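Local atomic coordinates of extracellular solute-binding protein family 1 (Arthrobacter chlorophenolicus, PDB entry 4R2F), a protein that probably captures sugars outside the cell for transport into it, and binds the disaccharide laminaribiose between its two lobes. Residues F42-W47 with V330-K335; N53-K58 with K337-Q342; G219-T222 with E226-V229; L391-G396 with K426-K431. All coordinates share one frame; numbering follows the deposited sequence.

Interaction 1: residues F42-W47 with V330-K335; sequences FWDMPW and VYYLGK. With BGC (beta-D-glucopyranose), chain B.
Phe42 and Tyr332 form a buried edge-to-face aromatic contact where strand 40-44 of the central sheet lies beneath helix 322-335. The two side chains cross at about a right angle. The CE2-CZ edge of Phe42 is directed at one face of Tyr332, with ring centroids 4.8 Å apart and ring planes at 60°. The approach is close at the phenol end, where Phe42 CE2 lies 3.6 Å from Tyr332 CZ. The Tyr332 hydroxyl sits at the Phe42 ring edge, near its plane. Tyr332 carries CG anti to the backbone N (chi1 -163°), which sends the phenol away from its helix and down to the sheet. A water continues the contact: it lies 2.8 Å from Tyr332 OH and donates to Asp44 OD1 at 2.9 Å. Asp44 is gripped further by the hydroxyls of Tyr72 and Tyr52 on OD2 and of Thr98 on OD1, so its buried carboxylate is well supplied with partners. Sheet, strand end and covering helix follow the alpha/beta layering of a lobe of a periplasmic-type solute-binding protein, in which the chain leaving a strand enters the ligand cleft. Here it does so through an inverse gamma turn centred on Pro46, closed by a weak bond from Trp47 N to Met45 O. Without the Tyr332 phenol, as with a leucine in its place, the Phe42 edge is likely to lose its aromatic face and the water its hydroxyl partner. Beyond the turn, glucose O2 (chain B) lies at the edge of the Trp47 indole, near its plane, with Trp47 CZ3 at 3.8 Å.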
loop_
_atom_site.group_PDB
_atom_site.type_symbol
_atom_site.label_atom_id
_atom_site.label_comp_id
_atom_site.label_asym_id
_atom_site.label_seq_id
_atom_site.Cartn_x
_atom_site.Cartn_y
_atom_site.Cartn_z
ATOM N N PHE A 42 -1.654 16.898 -13.263
ATOM C CA PHE A 42 -1.928 15.664 -12.554
ATOM C C PHE A 42 -0.615 14.954 -12.287
ATOM O O PHE A 42 0.130 14.633 -13.213
ATOM C CB PHE A 42 -2.832 14.794 -13.392
ATOM C CG PHE A 42 -3.160 13.459 -12.778
ATOM C CD1 PHE A 42 -3.689 13.369 -11.500
ATOM C CD2 PHE A 42 -2.999 12.300 -13.509
ATOM C CE1 PHE A 42 -3.996 12.142 -10.963
ATOM C CE2 PHE A 42 -3.328 11.067 -12.988
ATOM C CZ PHE A 42 -3.811 10.982 -11.710
ATOM N N TRP A 43 -0.322 14.723 -11.011
ATOM C CA TRP A 43 0.829 13.932 -10.614
ATOM C C TRP A 43 0.366 12.554 -10.171
ATOM O O TRP A 43 -0.573 12.426 -9.378
ATOM C CB TRP A 43 1.562 14.607 -9.455
ATOM C CG TRP A 43 2.336 15.857 -9.816
ATOM C CD1 TRP A 43 2.306 16.552 -10.996
ATOM C CD2 TRP A 43 3.242 16.558 -8.963
ATOM N NE1 TRP A 43 3.145 17.648 -10.923
ATOM C CE2 TRP A 43 3.734 17.671 -9.691
ATOM C CE3 TRP A 43 3.697 16.350 -7.653
ATOM C CZ2 TRP A 43 4.649 18.586 -9.148
ATOM C CZ3 TRP A 43 4.622 17.252 -7.115
ATOM C CH2 TRP A 43 5.082 18.362 -7.870
ATOM N N ASP A 44 1.097 11.540 -10.618
ATOM C CA ASP A 44 0.751 10.136 -10.414
ATOM C C ASP A 44 2.006 9.354 -10.002
ATOM O O ASP A 44 3.123 9.765 -10.313
ATOM C CB ASP A 44 0.206 9.562 -11.727
ATOM C CG ASP A 44 -0.612 8.260 -11.534
ATOM O OD1 ASP A 44 -1.147 8.031 -10.424
ATOM O OD2 ASP A 44 -0.768 7.501 -12.517
ATOM N N MET A 45 1.826 8.225 -9.325
ATOM C CA MET A 45 2.951 7.453 -8.813
ATOM C C MET A 45 3.211 6.283 -9.785
ATOM O O MET A 45 2.362 5.963 -10.632
ATOM C CB MET A 45 2.633 6.912 -7.409
ATOM C CG MET A 45 2.192 7.950 -6.365
ATOM S SD MET A 45 3.186 9.445 -6.241
ATOM C CE MET A 45 4.648 8.750 -5.532
ATOM N N PRO A 46 4.340 5.590 -9.621
ATOM C CA PRO A 46 4.528 4.363 -10.360
ATOM C C PRO A 46 3.824 3.266 -9.586
ATOM O O PRO A 46 4.418 2.615 -8.722
ATOM C CB PRO A 46 6.067 4.186 -10.384
ATOM C CG PRO A 46 6.626 5.460 -9.818
ATOM C CD PRO A 46 5.558 5.932 -8.876
ATOM N N TRP A 47 2.533 3.136 -9.834
ATOM C CA TRP A 47 1.683 2.175 -9.150
ATOM C C TRP A 47 1.946 0.697 -9.435
ATOM O O TRP A 47 1.772 -0.145 -8.573
ATOM C CB TRP A 47 0.213 2.549 -9.295
ATOM C CG TRP A 47 -0.125 3.758 -8.485
ATOM C CD1 TRP A 47 -0.355 5.015 -8.945
ATOM C CD2 TRP A 47 -0.231 3.829 -7.064
ATOM N NE1 TRP A 47 -0.607 5.859 -7.902
ATOM C CE2 TRP A 47 -0.543 5.152 -6.736
ATOM C CE3 TRP A 47 -0.102 2.895 -6.039
ATOM C CZ2 TRP A 47 -0.725 5.565 -5.429
ATOM C CZ3 TRP A 47 -0.285 3.307 -4.746
ATOM C CH2 TRP A 47 -0.593 4.628 -4.450
ATOM N N VAL A 330 -13.665 13.733 -12.130
ATOM C CA VAL A 330 -14.852 12.955 -12.499
ATOM C C VAL A 330 -14.577 12.155 -13.781
ATOM O O VAL A 330 -14.919 10.953 -13.898
ATOM C CB VAL A 330 -16.069 13.891 -12.650
ATOM C CG1 VAL A 330 -17.281 13.172 -13.197
ATOM C CG2 VAL A 330 -16.395 14.522 -11.307
ATOM N N TYR A 331 -13.949 12.815 -14.735
ATOM C CA TYR A 331 -13.523 12.156 -15.967
ATOM C C TYR A 331 -12.611 10.966 -15.659
ATOM O O TYR A 331 -12.802 9.853 -16.174
ATOM C CB TYR A 331 -12.824 13.184 -16.884
ATOM C CG TYR A 331 -11.985 12.559 -17.974
ATOM C CD1 TYR A 331 -12.546 12.165 -19.199
ATOM C CD2 TYR A 331 -10.633 12.340 -17.772
ATOM C CE1 TYR A 331 -11.757 11.580 -20.188
ATOM C CE2 TYR A 331 -9.842 11.768 -18.746
ATOM C CZ TYR A 331 -10.399 11.383 -19.949
ATOM O OH TYR A 331 -9.552 10.821 -20.874
ATOM N N TYR A 332 -11.616 11.190 -14.803
ATOM C CA TYR A 332 -10.603 10.154 -14.553
ATOM C C TYR A 332 -11.242 8.962 -13.847
ATOM O O TYR A 332 -11.040 7.832 -14.253
ATOM C CB TYR A 332 -9.441 10.716 -13.758
ATOM C CG TYR A 332 -8.154 9.893 -13.754
ATOM C CD1 TYR A 332 -7.310 9.876 -14.866
ATOM C CD2 TYR A 332 -7.752 9.192 -12.615
ATOM C CE1 TYR A 332 -6.125 9.142 -14.862
ATOM C CE2 TYR A 332 -6.564 8.462 -12.586
ATOM C CZ TYR A 332 -5.745 8.435 -13.717
ATOM O OH TYR A 332 -4.554 7.748 -13.723
ATOM N N LEU A 333 -12.039 9.211 -12.813
ATOM C CA LEU A 333 -12.740 8.098 -12.137
ATOM C C LEU A 333 -13.592 7.258 -13.092
ATOM O O LEU A 333 -13.649 6.034 -12.955
ATOM C CB LEU A 333 -13.623 8.624 -11.015
ATOM C CG LEU A 333 -12.866 9.157 -9.816
ATOM C CD1 LEU A 333 -13.828 9.922 -8.940
ATOM C CD2 LEU A 333 -12.227 8.001 -9.069
ATOM N N GLY A 334 -14.205 7.914 -14.072
ATOM C CA GLY A 334 -15.028 7.251 -15.071
ATOM C C GLY A 334 -14.276 6.324 -16.022
ATOM O O GLY A 334 -14.885 5.460 -16.610
ATOM N N LYS A 335 -12.961 6.496 -16.165
ATOM C CA LYS A 335 -12.141 5.682 -17.060
ATOM C C LYS A 335 -11.288 4.602 -16.347
ATOM O O LYS A 335 -10.648 3.736 -16.988
ATOM C CB LYS A 335 -11.247 6.610 -17.912
ATOM C CG LYS A 335 -12.031 7.553 -18.837
ATOM C CD LYS A 335 -12.007 7.146 -20.304
ATOM C CE LYS A 335 -10.714 7.593 -20.985
ATOM N NZ LYS A 335 -10.304 6.766 -22.162
HETATM C C2 BGC B . 2.786 -0.116 -3.760
HETATM C C3 BGC B . 3.139 1.102 -2.891
HETATM C C4 BGC B . 4.633 1.053 -2.543
HETATM C C5 BGC B . 5.482 0.896 -3.832
HETATM C C6 BGC B . 6.993 0.914 -3.572
HETATM C C1 BGC B . 3.748 -0.208 -4.958
HETATM O O1 BGC B . 3.495 -1.382 -5.728
HETATM O O2 BGC B . 1.418 -0.015 -4.191
HETATM O O3 BGC B . 2.254 1.109 -1.739
HETATM O O4 BGC B . 5.097 2.221 -1.855
HETATM O O5 BGC B . 5.095 -0.302 -4.448
HETATM O O6 BGC B . 7.330 -0.078 -2.600
HETATM O O HOH W 1 -3.877 7.143 -11.033
#

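Interaction 2: residues N53-K58 with K337-Q342; sequences NDAAKK and KELWQQ
Segments 53-58 and 337-342, on helices 50-61 and 337-341, have their nearest CA atoms at Ala55 and Leu339, 7.4 Å apart. At the point of closest approach the first helix offers the small side chain of Ala55. The Ala55 methyl points toward the other segment, and Leu339 reaches it with one branch: CD2 rests 3.9 Å from Ala55 CB. The same methyl, CD2, also lies 4.4 Å from the backbone N of Ala56, so it sits against the helix surface between two successive residues. The leucine's CA-CB bond does not aim at the partner; with CG anti to the carbonyl carbon (chi1 -62°), the branch swings across to it. Leu339 also touches Tyr52 and Ile59 of helix 50-61, while Ala56 also touches Tyr72 of strand 70-74. At the solvent side, Gln342 extends alongside the pair, its OE1 4.4 Å from Ala55 CB, a contact of van der Waals kind. Leu344, in the following loop, also covers Ala55. Trp340 points elsewhere, its NE1 donating to Ala347 O, and so ties helix 337-341 to the chain beyond it. No hydrogen bond or ion pair spans the two segments. Their association rests on a leucine methyl resting on one alanine methyl and the backbone beside it, which implies a fit set by shape and by burial of apolar surface, with little directional chemistry to fix the helices' rotation.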
loop_
_atom_site.group_PDB
_atom_site.type_symbol
_atom_site.label_atom_id
_atom_site.label_comp_id
_atom_site.label_asym_id
_atom_site.label_seq_id
_atom_site.Cartn_x
_atom_site.Cartn_y
_atom_site.Cartn_z
ATOM N N ASN A 53 1.832 3.332 -16.137
ATOM C CA ASN A 53 1.959 4.780 -16.302
ATOM C C ASN A 53 1.713 5.256 -17.723
ATOM O O ASN A 53 1.167 6.314 -17.894
ATOM C CB ASN A 53 3.302 5.265 -15.807
ATOM C CG ASN A 53 3.401 5.199 -14.302
ATOM O OD1 ASN A 53 2.762 5.992 -13.566
ATOM N ND2 ASN A 53 4.191 4.249 -13.823
ATOM N N ASP A 54 2.109 4.468 -18.722
ATOM C CA ASP A 54 1.741 4.732 -20.125
ATOM C C ASP A 54 0.228 4.848 -20.319
ATOM O O ASP A 54 -0.259 5.791 -20.940
ATOM C CB ASP A 54 2.245 3.621 -21.060
ATOM C CG ASP A 54 3.762 3.548 -21.150
ATOM O OD1 ASP A 54 4.437 4.562 -20.914
ATOM O OD2 ASP A 54 4.281 2.464 -21.477
ATOM N N ALA A 55 -0.507 3.888 -19.772
ATOM C CA ALA A 55 -1.953 3.886 -19.890
ATOM C C ALA A 55 -2.600 5.031 -19.135
ATOM O O ALA A 55 -3.557 5.619 -19.611
ATOM C CB ALA A 55 -2.520 2.560 -19.408
ATOM N N ALA A 56 -2.094 5.342 -17.949
ATOM C CA ALA A 56 -2.703 6.388 -17.127
ATOM C C ALA A 56 -2.406 7.749 -17.765
ATOM O O ALA A 56 -3.250 8.651 -17.744
ATOM C CB ALA A 56 -2.159 6.321 -15.704
ATOM N N LYS A 57 -1.209 7.890 -18.328
ATOM C CA LYS A 57 -0.863 9.079 -19.120
ATOM C C LYS A 57 -1.875 9.311 -20.242
ATOM O O LYS A 57 -2.403 10.400 -20.366
ATOM C CB LYS A 57 0.519 8.908 -19.721
ATOM C CG LYS A 57 1.026 10.096 -20.518
ATOM C CD LYS A 57 2.472 9.845 -20.926
ATOM C CE LYS A 57 2.824 10.508 -22.244
ATOM N NZ LYS A 57 2.992 11.964 -22.019
ATOM N N LYS A 58 -2.159 8.284 -21.038
ATOM C CA LYS A 58 -3.110 8.436 -22.157
ATOM C C LYS A 58 -4.509 8.790 -21.675
ATOM O O LYS A 58 -5.166 9.647 -22.262
ATOM C CB LYS A 58 -3.155 7.194 -23.049
ATOM C CG LYS A 58 -2.072 7.216 -24.117
ATOM C CD LYS A 58 -1.903 5.862 -24.782
ATOM C CE LYS A 58 -0.609 5.789 -25.579
ATOM N NZ LYS A 58 0.017 4.445 -25.421
ATOM N N LYS A 337 -11.954 1.841 -14.904
ATOM C CA LYS A 337 -12.211 0.453 -15.306
ATOM C C LYS A 337 -11.242 -0.059 -16.383
ATOM O O LYS A 337 -10.881 -1.231 -16.381
ATOM C CB LYS A 337 -13.659 0.285 -15.778
ATOM C CG LYS A 337 -14.049 1.152 -16.964
ATOM C CD LYS A 337 -15.524 1.012 -17.308
ATOM C CE LYS A 337 -15.832 1.813 -18.559
ATOM N NZ LYS A 337 -17.273 2.160 -18.630
ATOM N N GLU A 338 -10.794 0.811 -17.282
ATOM C CA GLU A 338 -9.885 0.366 -18.353
ATOM C C GLU A 338 -8.586 -0.197 -17.813
ATOM O O GLU A 338 -7.988 -1.070 -18.437
ATOM C CB GLU A 338 -9.555 1.519 -19.312
ATOM C CG GLU A 338 -10.754 1.980 -20.138
ATOM C CD GLU A 338 -10.570 3.349 -20.776
ATOM O OE1 GLU A 338 -9.417 3.843 -20.878
ATOM O OE2 GLU A 338 -11.600 3.927 -21.183
ATOM N N LEU A 339 -8.136 0.306 -16.659
ATOM C CA LEU A 339 -6.865 -0.128 -16.097
ATOM C C LEU A 339 -6.951 -1.551 -15.567
ATOM O O LEU A 339 -5.999 -2.327 -15.699
ATOM C CB LEU A 339 -6.405 0.833 -14.999
ATOM C CG LEU A 339 -6.146 2.271 -15.459
ATOM C CD1 LEU A 339 -6.010 3.206 -14.260
ATOM C CD2 LEU A 339 -4.922 2.370 -16.367
ATOM N N TRP A 340 -8.090 -1.887 -14.965
ATOM C CA TRP A 340 -8.333 -3.261 -14.531
ATOM C C TRP A 340 -8.687 -4.159 -15.707
ATOM O O TRP A 340 -8.371 -5.345 -15.676
ATOM C CB TRP A 340 -9.436 -3.329 -13.476
ATOM C CG TRP A 340 -8.923 -3.047 -12.110
ATOM C CD1 TRP A 340 -8.431 -3.958 -11.211
ATOM C CD2 TRP A 340 -8.811 -1.763 -11.488
ATOM N NE1 TRP A 340 -8.036 -3.319 -10.062
ATOM C CE2 TRP A 340 -8.266 -1.976 -10.190
ATOM C CE3 TRP A 340 -9.121 -0.458 -11.886
ATOM C CZ2 TRP A 340 -8.014 -0.926 -9.304
ATOM C CZ3 TRP A 340 -8.885 0.589 -10.997
ATOM C CH2 TRP A 340 -8.317 0.350 -9.727
ATOM N N GLN A 341 -9.345 -3.601 -16.724
ATOM C CA GLN A 341 -9.660 -4.362 -17.951
ATOM C C GLN A 341 -8.387 -4.834 -18.636
ATOM O O GLN A 341 -8.297 -5.983 -19.037
ATOM C CB GLN A 341 -10.552 -3.538 -18.895
ATOM C CG GLN A 341 -11.282 -4.336 -19.987
ATOM C CD GLN A 341 -10.361 -4.705 -21.136
ATOM O OE1 GLN A 341 -9.522 -3.909 -21.575
ATOM N NE2 GLN A 341 -10.494 -5.926 -21.611
ATOM N N GLN A 342 -7.383 -3.962 -18.706
ATOM C CA GLN A 342 -6.071 -4.310 -19.266
ATOM C C GLN A 342 -5.145 -4.997 -18.267
ATOM O O GLN A 342 -4.025 -5.343 -18.607
ATOM C CB GLN A 342 -5.389 -3.047 -19.827
ATOM C CG GLN A 342 -6.118 -2.438 -21.030
ATOM C CD GLN A 342 -5.750 -0.967 -21.243
ATOM O OE1 GLN A 342 -4.600 -0.632 -21.516
ATOM N NE2 GLN A 342 -6.722 -0.091 -21.097
#

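Interaction 3: residues G219-T222 with E226-V229; sequences GVFT and ELDV
A tight hairpin-like turn in the loop between helices 204-215 and 232-246 brings Val220, Phe221 and Thr222 against Glu226, Leu227 and Asp228. Phe221 and Leu227 form the single bridge, an antiparallel non-hydrogen-bonded pair, flanked by two backbone bonds. Thr222 N donates to Glu226 O at 2.6 Å, nearly along the C=O axis, with 167° at the hydrogen. Asp228 N donates to Val220 O at 2.8 Å, tilted 26° from the carbonyl plane. The Thr222 side chain adds a third tie: OG1, held between the backbone N and the carbonyl carbon (chi1 58°), accepts from Glu226 N at 2.9 Å and bonds also to Asp224 inside the turn. Its methyl CG2 turns the other way and packs 3.6 Å from Asp228 CB, the two side chains crossing at about a right angle. An apolar group gathers around Leu227: its CD2 meets Val220 CG1 at 3.7 Å, where the side chains lie side by side, and reaches Phe221 CE2 at 3.9 Å. Val220 CG1 also sits over one face of the Phe221 ring, toward its rim. Asn234 ND2 bonds both Gly219 O and Val229 O, joining the open end to helix 232-246. The Gly219 backbone would press a side chain against the preceding carbonyl O, so glycine suits this entry to the turn. The Thr222 hydroxyl bond is an addition to the main-chain pattern: antiparallel backbone bonds on both sides of one bridge, closed over three residues, are those of a short beta-hairpin, here too brief to count as strands.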
loop_
_atom_site.group_PDB
_atom_site.type_symbol
_atom_site.label_atom_id
_atom_site.label_comp_id
_atom_site.label_asym_id
_atom_site.label_seq_id
_atom_site.Cartn_x
_atom_site.Cartn_y
_atom_site.Cartn_z
ATOM N N GLY A 219 -0.318 -3.237 16.771
ATOM C CA GLY A 219 -0.535 -2.033 15.991
ATOM C C GLY A 219 0.147 -0.843 16.583
ATOM O O GLY A 219 0.559 -0.863 17.741
ATOM N N VAL A 220 0.291 0.205 15.788
ATOM C CA VAL A 220 0.948 1.407 16.265
ATOM C C VAL A 220 0.107 2.167 17.305
ATOM O O VAL A 220 0.662 2.874 18.155
ATOM C CB VAL A 220 1.303 2.337 15.089
ATOM C CG1 VAL A 220 1.821 3.668 15.594
ATOM C CG2 VAL A 220 2.303 1.659 14.147
ATOM N N PHE A 221 -1.216 2.029 17.232
ATOM C CA PHE A 221 -2.121 2.854 18.030
ATOM C C PHE A 221 -3.050 2.033 18.915
ATOM O O PHE A 221 -3.341 0.854 18.644
ATOM C CB PHE A 221 -2.979 3.777 17.140
ATOM C CG PHE A 221 -2.197 4.648 16.212
ATOM C CD1 PHE A 221 -1.923 4.237 14.902
ATOM C CD2 PHE A 221 -1.783 5.909 16.608
ATOM C CE1 PHE A 221 -1.206 5.066 14.046
ATOM C CE2 PHE A 221 -1.083 6.728 15.752
ATOM C CZ PHE A 221 -0.792 6.311 14.466
ATOM N N THR A 222 -3.527 2.674 19.993
ATOM C CA THR A 222 -4.632 2.133 20.790
ATOM C C THR A 222 -5.940 2.318 20.031
ATOM O O THR A 222 -6.012 3.127 19.086
ATOM C CB THR A 222 -4.801 2.895 22.129
ATOM O OG1 THR A 222 -5.016 4.290 21.864
ATOM C CG2 THR A 222 -3.588 2.724 23.024
ATOM N N GLU A 226 -4.358 6.661 20.310
ATOM C CA GLU A 226 -3.129 7.046 21.012
ATOM C C GLU A 226 -2.007 6.094 20.634
ATOM O O GLU A 226 -2.264 4.908 20.373
ATOM C CB GLU A 226 -3.325 7.031 22.547
ATOM C CG GLU A 226 -4.303 8.073 23.090
ATOM C CD GLU A 226 -3.920 9.506 22.727
ATOM O OE1 GLU A 226 -2.748 9.890 22.893
ATOM O OE2 GLU A 226 -4.793 10.261 22.258
ATOM N N LEU A 227 -0.776 6.598 20.643
ATOM C CA LEU A 227 0.399 5.762 20.395
ATOM C C LEU A 227 0.527 4.657 21.412
ATOM O O LEU A 227 0.371 4.873 22.606
ATOM C CB LEU A 227 1.672 6.599 20.376
ATOM C CG LEU A 227 1.895 7.459 19.135
ATOM C CD1 LEU A 227 3.065 8.408 19.335
ATOM C CD2 LEU A 227 2.135 6.588 17.897
ATOM N N ASP A 228 0.793 3.453 20.926
ATOM C CA ASP A 228 0.998 2.297 21.783
ATOM C C ASP A 228 2.096 1.377 21.188
ATOM O O ASP A 228 1.923 0.154 21.083
ATOM C CB ASP A 228 -0.320 1.537 21.941
ATOM C CG ASP A 228 -0.266 0.456 23.017
ATOM O OD1 ASP A 228 0.559 0.571 23.951
ATOM O OD2 ASP A 228 -1.044 -0.521 22.912
ATOM N N VAL A 229 3.226 1.974 20.836
ATOM C CA VAL A 229 4.273 1.276 20.075
ATOM C C VAL A 229 4.927 0.125 20.842
ATOM O O VAL A 229 5.188 -0.941 20.284
ATOM C CB VAL A 229 5.325 2.277 19.600
ATOM C CG1 VAL A 229 6.467 1.559 18.872
ATOM C CG2 VAL A 229 4.655 3.289 18.692
#

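Interaction 4: residues L391-G396 with K426-K431; sequences LAALDG and KSVLKK. With BGC (beta-D-glucopyranose), chain C.
Ala393 and Leu429 join two C-terminal pieces of the chain, helix 389-396, which lines the inter-lobe sugar cleft of this solute-binding-protein fold, and the tail that leaves helix 414-428. The Ala393 methyl points toward the tail and meets Leu429 CD1 at 3.7 Å; CD1 reaches on to Leu394 N at 4.2 Å. Val428 lies beside Leu429, its CG2 4.4 Å from Ala393 CB. Another flank of helix 389-396 reaches the ligand. Asp395 has CG anti to the backbone N (chi1 -179°), and its carboxylate spans two sugar hydroxyls of the glucose in chain C: O6 donates to Asp395 OD1 and O4 donates to Asp395 OD2, each at 2.5 Å. Were the carboxylate replaced by an alanine methyl, O4 and O6 would probably lose these two acceptors and that glucose unit be held less firmly. The same sugar is bonded further by Asp154, Asn311, His207 and Gly101, while Phe80 and Phe380 touch the Asp395 side chain. Behind the first shell, Leu394 packs on Phe421 and Leu425 of helix 414-428. The tail has polar ties too: Lys430 NZ forms a salt bridge with Glu109, and Lys430 N donates to Asn390 OD1.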
loop_
_atom_site.group_PDB
_atom_site.type_symbol
_atom_site.label_atom_id
_atom_site.label_comp_id
_atom_site.label_asym_id
_atom_site.label_seq_id
_atom_site.Cartn_x
_atom_site.Cartn_y
_atom_site.Cartn_z
ATOM N N LEU A 391 -1.301 9.755 10.335
ATOM C CA LEU A 391 -0.999 8.582 9.517
ATOM C C LEU A 391 -0.094 8.963 8.368
ATOM O O LEU A 391 0.762 8.169 7.964
ATOM C CB LEU A 391 -2.257 7.920 9.011
ATOM C CG LEU A 391 -3.154 7.356 10.101
ATOM C CD1 LEU A 391 -4.375 6.701 9.464
ATOM C CD2 LEU A 391 -2.409 6.355 10.948
ATOM N N ALA A 392 -0.259 10.182 7.869
ATOM C CA ALA A 392 0.607 10.696 6.832
ATOM C C ALA A 392 2.071 10.732 7.309
ATOM O O ALA A 392 2.986 10.331 6.573
ATOM C CB ALA A 392 0.158 12.069 6.389
ATOM N N ALA A 393 2.291 11.204 8.531
ATOM C CA ALA A 393 3.667 11.313 9.091
ATOM C C ALA A 393 4.256 9.937 9.404
ATOM O O ALA A 393 5.424 9.653 9.131
ATOM C CB ALA A 393 3.665 12.176 10.330
ATOM N N LEU A 394 3.413 9.056 9.923
ATOM C CA LEU A 394 3.815 7.692 10.126
ATOM C C LEU A 394 4.266 7.046 8.827
ATOM O O LEU A 394 5.361 6.520 8.747
ATOM C CB LEU A 394 2.691 6.900 10.770
ATOM C CG LEU A 394 2.801 5.386 10.731
ATOM C CD1 LEU A 394 4.013 4.926 11.511
ATOM C CD2 LEU A 394 1.536 4.746 11.296
ATOM N N ASP A 395 3.422 7.116 7.809
ATOM C CA ASP A 395 3.643 6.410 6.547
ATOM C C ASP A 395 4.841 6.937 5.745
ATOM O O ASP A 395 5.633 6.158 5.236
ATOM C CB ASP A 395 2.361 6.518 5.707
ATOM C CG ASP A 395 2.446 5.797 4.377
ATOM O OD1 ASP A 395 2.849 4.620 4.362
ATOM O OD2 ASP A 395 2.067 6.395 3.352
ATOM N N GLY A 396 4.964 8.253 5.644
ATOM C CA GLY A 396 5.962 8.871 4.783
ATOM C C GLY A 396 7.261 9.297 5.454
ATOM O O GLY A 396 8.170 9.729 4.771
ATOM N N LYS A 426 7.040 10.415 18.161
ATOM C CA LYS A 426 6.663 11.529 19.049
ATOM C C LYS A 426 7.255 12.844 18.606
ATOM O O LYS A 426 6.626 13.874 18.783
ATOM C CB LYS A 426 6.974 11.225 20.517
ATOM C CG LYS A 426 5.967 10.237 21.069
ATOM C CD LYS A 426 6.336 9.608 22.393
ATOM C CE LYS A 426 5.323 8.520 22.699
ATOM N NZ LYS A 426 5.749 7.642 23.813
ATOM N N SER A 427 8.420 12.814 17.965
ATOM C CA SER A 427 9.014 14.022 17.466
ATOM C C SER A 427 8.198 14.656 16.357
ATOM O O SER A 427 8.321 15.853 16.140
ATOM C CB SER A 427 10.410 13.748 16.953
ATOM O OG SER A 427 11.123 13.024 17.923
ATOM N N VAL A 428 7.391 13.873 15.628
ATOM C CA VAL A 428 6.724 14.392 14.402
ATOM C C VAL A 428 5.190 14.373 14.424
ATOM O O VAL A 428 4.539 15.257 13.885
ATOM C CB VAL A 428 7.225 13.682 13.105
ATOM C CG1 VAL A 428 8.695 13.997 12.845
ATOM C CG2 VAL A 428 7.010 12.182 13.183
ATOM N N LEU A 429 4.617 13.363 15.059
ATOM C CA LEU A 429 3.184 13.312 15.255
ATOM C C LEU A 429 2.750 14.423 16.211
ATOM O O LEU A 429 3.510 14.835 17.083
ATOM C CB LEU A 429 2.748 11.927 15.773
ATOM C CG LEU A 429 2.495 10.874 14.673
ATOM C CD1 LEU A 429 3.683 10.716 13.732
ATOM C CD2 LEU A 429 2.101 9.526 15.263
ATOM N N LYS A 430 1.543 14.933 16.004
ATOM C CA LYS A 430 0.962 15.939 16.890
ATOM C C LYS A 430 0.151 15.171 17.897
ATOM O O LYS A 430 -0.756 14.435 17.515
ATOM C CB LYS A 430 0.057 16.904 16.124
ATOM C CG LYS A 430 0.800 18.014 15.397
ATOM C CD LYS A 430 1.574 17.488 14.197
ATOM C CE LYS A 430 1.775 18.565 13.145
ATOM N NZ LYS A 430 0.479 19.104 12.642
ATOM N N LYS A 431 0.471 15.328 19.178
ATOM C CA LYS A 431 -0.184 14.520 20.215
ATOM C C LYS A 431 -1.669 14.877 20.357
ATOM O O LYS A 431 -2.191 15.828 19.754
ATOM C CB LYS A 431 0.559 14.555 21.578
ATOM C CG LYS A 431 1.402 15.786 21.922
ATOM C CD LYS A 431 0.561 17.040 22.126
ATOM C CE LYS A 431 1.261 18.046 23.033
ATOM N NZ LYS A 431 0.302 19.017 23.633
ATOM O OXT LYS A 431 -2.395 14.174 21.056
HETATM C C2 BGC C . 0.593 2.376 -0.601
HETATM C C3 BGC C . 0.308 3.814 -0.165
HETATM C C4 BGC C . 1.383 4.283 0.805
HETATM C C5 BGC C . 2.762 4.107 0.182
HETATM C C6 BGC C . 3.886 4.450 1.170
HETATM C C1 BGC C . 1.957 2.404 -1.268
HETATM O O2 BGC C . -0.405 1.905 -1.500
HETATM O O3 BGC C . -0.977 3.903 0.450
HETATM O O4 BGC C . 1.215 5.669 1.075
HETATM O O5 BGC C . 2.933 2.762 -0.276
HETATM O O6 BGC C . 3.900 3.568 2.313
#

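Interactions 1 and 2 hold neighbouring elements of one lobe: strand 40-44 and helix 50-61 are consecutive, as are helices 322-335 and 337-341, and Tyr332 OH touches Ala56 CB. Interaction 1 is buried, with an aromatic pair and a water serving a carboxylate, whereas interaction 2 is partly buried and purely van der Waals. Interactions 3 and 4 lie across the chain's centre from interaction 2 and touch each other, with Phe221 on Leu391 and Leu394, and Leu227 on Leu429. Both are partly buried, but 3 is knit by backbone bonds within a loop and 4 by methyls between helix and tail. Segments 42-47 and 391-396 each bring a pocket residue to the disaccharide.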